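Local coordinates for protein rhamnosidase B (Bacillus sp., PDB 2OKX) that probably cleaves terminal non-reducing alpha-L-rhamnose from rhamnosides by hydrolysis, as an inverting glycoside hydrolase of family 78, at residues 745-750 / 785-790. Sequence-based numbering, arbitrary orientation. Where two conformers were deposited one is given.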
loop_
_atom_site.group_PDB
_atom_site.type_symbol
_atom_site.label_atom_id
_atom_site.label_comp_id
_atom_site.label_asym_id
_atom_site.label_seq_id
_atom_site.Cartn_x
_atom_site.Cartn_y
_atom_site.Cartn_z
ATOM N N LYS A 745 5.671 -4.879 -40.167
ATOM C CA LYS A 745 5.227 -3.865 -39.214
ATOM C C LYS A 745 6.359 -2.948 -38.761
ATOM O O LYS A 745 6.113 -1.864 -38.233
ATOM C CB LYS A 745 4.604 -4.534 -37.985
ATOM C CG LYS A 745 3.089 -4.428 -37.901
ATOM C CD LYS A 745 2.403 -5.120 -39.064
ATOM C CE LYS A 745 0.891 -5.105 -38.889
ATOM N NZ LYS A 745 0.358 -3.719 -38.745
ATOM N N ARG A 746 7.595 -3.385 -38.975
ATOM C CA ARG A 746 8.766 -2.617 -38.566
ATOM C C ARG A 746 8.640 -2.246 -37.089
ATOM O O ARG A 746 8.614 -1.070 -36.726
ATOM C CB ARG A 746 8.906 -1.351 -39.418
ATOM C CG ARG A 746 8.978 -1.622 -40.914
ATOM C CD ARG A 746 9.997 -0.724 -41.596
ATOM N NE ARG A 746 9.709 0.694 -41.409
ATOM C CZ ARG A 746 10.499 1.674 -41.835
ATOM N NH1 ARG A 746 10.163 2.939 -41.624
ATOM N NH2 ARG A 746 11.627 1.390 -42.471
ATOM N N ALA A 747 8.557 -3.274 -36.249
ATOM C CA ALA A 747 8.427 -3.112 -34.805
ATOM C C ALA A 747 8.502 -4.488 -34.161
ATOM O O ALA A 747 8.283 -5.501 -34.826
ATOM C CB ALA A 747 7.096 -2.452 -34.470
ATOM N N TYR A 748 8.815 -4.528 -32.869
ATOM C CA TYR A 748 8.903 -5.798 -32.162
ATOM C C TYR A 748 7.518 -6.272 -31.747
ATOM O O TYR A 748 6.668 -5.468 -31.358
ATOM C CB TYR A 748 9.783 -5.672 -30.917
ATOM C CG TYR A 748 11.193 -5.217 -31.199
ATOM C CD1 TYR A 748 11.486 -3.869 -31.406
ATOM C CD2 TYR A 748 12.239 -6.138 -31.261
ATOM C CE1 TYR A 748 12.788 -3.449 -31.663
ATOM C CE2 TYR A 748 13.542 -5.729 -31.519
ATOM C CZ TYR A 748 13.811 -4.385 -31.719
ATOM O OH TYR A 748 15.102 -3.980 -31.969
ATOM N N ILE A 749 7.296 -7.581 -31.835
ATOM C CA ILE A 749 6.016 -8.167 -31.458
ATOM C C ILE A 749 5.959 -8.273 -29.937
ATOM O O ILE A 749 6.989 -8.424 -29.283
ATOM C CB ILE A 749 5.844 -9.576 -32.066
ATOM C CG1 ILE A 749 6.908 -10.522 -31.510
ATOM C CG2 ILE A 749 5.945 -9.499 -33.583
ATOM C CD1 ILE A 749 6.760 -11.962 -31.979
ATOM N N ASP A 750 4.758 -8.191 -29.376
ATOM C CA ASP A 750 4.603 -8.275 -27.931
ATOM C C ASP A 750 5.108 -9.581 -27.341
ATOM O O ASP A 750 5.709 -9.583 -26.264
ATOM C CB ASP A 750 3.140 -8.069 -27.534
ATOM C CG ASP A 750 2.819 -6.619 -27.235
ATOM O OD1 ASP A 750 3.722 -5.764 -27.372
ATOM O OD2 ASP A 750 1.663 -6.334 -26.858
ATOM N N GLU A 785 12.266 5.693 -32.904
ATOM C CA GLU A 785 12.213 7.120 -32.606
ATOM C C GLU A 785 11.031 7.792 -33.290
ATOM O O GLU A 785 10.465 8.756 -32.768
ATOM C CB GLU A 785 13.522 7.797 -33.018
ATOM C CG GLU A 785 14.703 7.367 -32.166
ATOM C CD GLU A 785 15.975 8.137 -32.470
ATOM O OE1 GLU A 785 16.971 7.942 -31.739
ATOM O OE2 GLU A 785 15.982 8.932 -33.434
ATOM N N GLY A 786 10.654 7.283 -34.459
ATOM C CA GLY A 786 9.521 7.850 -35.164
ATOM C C GLY A 786 8.257 7.574 -34.370
ATOM O O GLY A 786 7.371 8.427 -34.264
ATOM N N TYR A 787 8.178 6.372 -33.809
ATOM C CA TYR A 787 7.028 5.975 -33.007
ATOM C C TYR A 787 6.954 6.845 -31.754
ATOM O O TYR A 787 5.869 7.241 -31.328
ATOM C CB TYR A 787 7.146 4.497 -32.612
ATOM C CG TYR A 787 7.059 3.528 -33.778
ATOM C CD1 TYR A 787 7.504 2.212 -33.648
ATOM C CD2 TYR A 787 6.529 3.924 -35.008
ATOM C CE1 TYR A 787 7.426 1.313 -34.713
ATOM C CE2 TYR A 787 6.446 3.033 -36.080
ATOM C CZ TYR A 787 6.897 1.732 -35.925
ATOM O OH TYR A 787 6.830 0.852 -36.984
ATOM N N LEU A 788 8.112 7.139 -31.170
ATOM C CA LEU A 788 8.174 7.968 -29.971
ATOM C C LEU A 788 7.550 9.340 -30.219
ATOM O O LEU A 788 6.737 9.812 -29.420
ATOM C CB LEU A 788 9.628 8.136 -29.510
ATOM C CG LEU A 788 10.392 6.871 -29.104
ATOM C CD1 LEU A 788 11.772 7.256 -28.594
ATOM C CD2 LEU A 788 9.626 6.112 -28.024
ATOM N N SER A 789 7.923 9.973 -31.328
ATOM C CA SER A 789 7.391 11.290 -31.666
ATOM C C SER A 789 5.964 11.230 -32.208
ATOM O O SER A 789 5.212 12.197 -32.096
ATOM C CB SER A 789 8.302 11.985 -32.683
ATOM O OG SER A 789 8.452 11.199 -33.851
ATOM N N SER A 790 5.594 10.096 -32.798
ATOM C CA SER A 790 4.254 9.922 -33.348
ATOM C C SER A 790 3.772 8.490 -33.133
ATOM O O SER A 790 3.875 7.646 -34.024
ATOM C CB SER A 790 4.244 10.244 -34.844
ATOM O OG SER A 790 4.603 11.596 -35.075
#
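Tyr787, near the C-terminal end of helix 778-789, reaches across to the carbonyl oxygens of Lys745 and Arg746 and to the methyl group of Ala747, where the chain turns into strand 747-752. The ring covers the distance between the two backbones, 9.4 Å from Ala747 CA to Tyr787 CA. From CB, which points toward the strand, the chain leads to CG, set anti to its own carbonyl carbon (chi1 -66°), which carries the ring to the carbonyls of Lys745 and Arg746. Farther along the ring, CE1 lies 3.8 Å from the methyl CB of Ala747. The methyl approaches obliquely and makes the one apolar side-chain contact between the segments. CE1 is also 3.3 Å from Arg746 O, which sits at the ring edge, near the ring plane. At the tip, Tyr787 OH donates a short hydrogen bond of 2.6 Å to Arg746 O. The hydroxyl stands above the carbonyl plane, 43° out of it, with a C=O...O angle of 133°. Lys745 O is a second carbonyl near the hydroxyl, with its oxygen 3.1 Å from Tyr787 OH. Arg746 CB skirts the same hydroxyl at 3.9 Å, while its side chain touches Val783 of the same helix. Phe795 packs edge-to-face with the Tyr787 ring, and Gln767 of helix 764-772 touches Ala747. Arg746 has positive phi, and it and Ala747 both face Asp742. This is a G1 beta bulge in the turn between strands 741-742 and 747-752, here joined to a helix of the six-hairpin, alpha-barrel glycosidase domain of family 78.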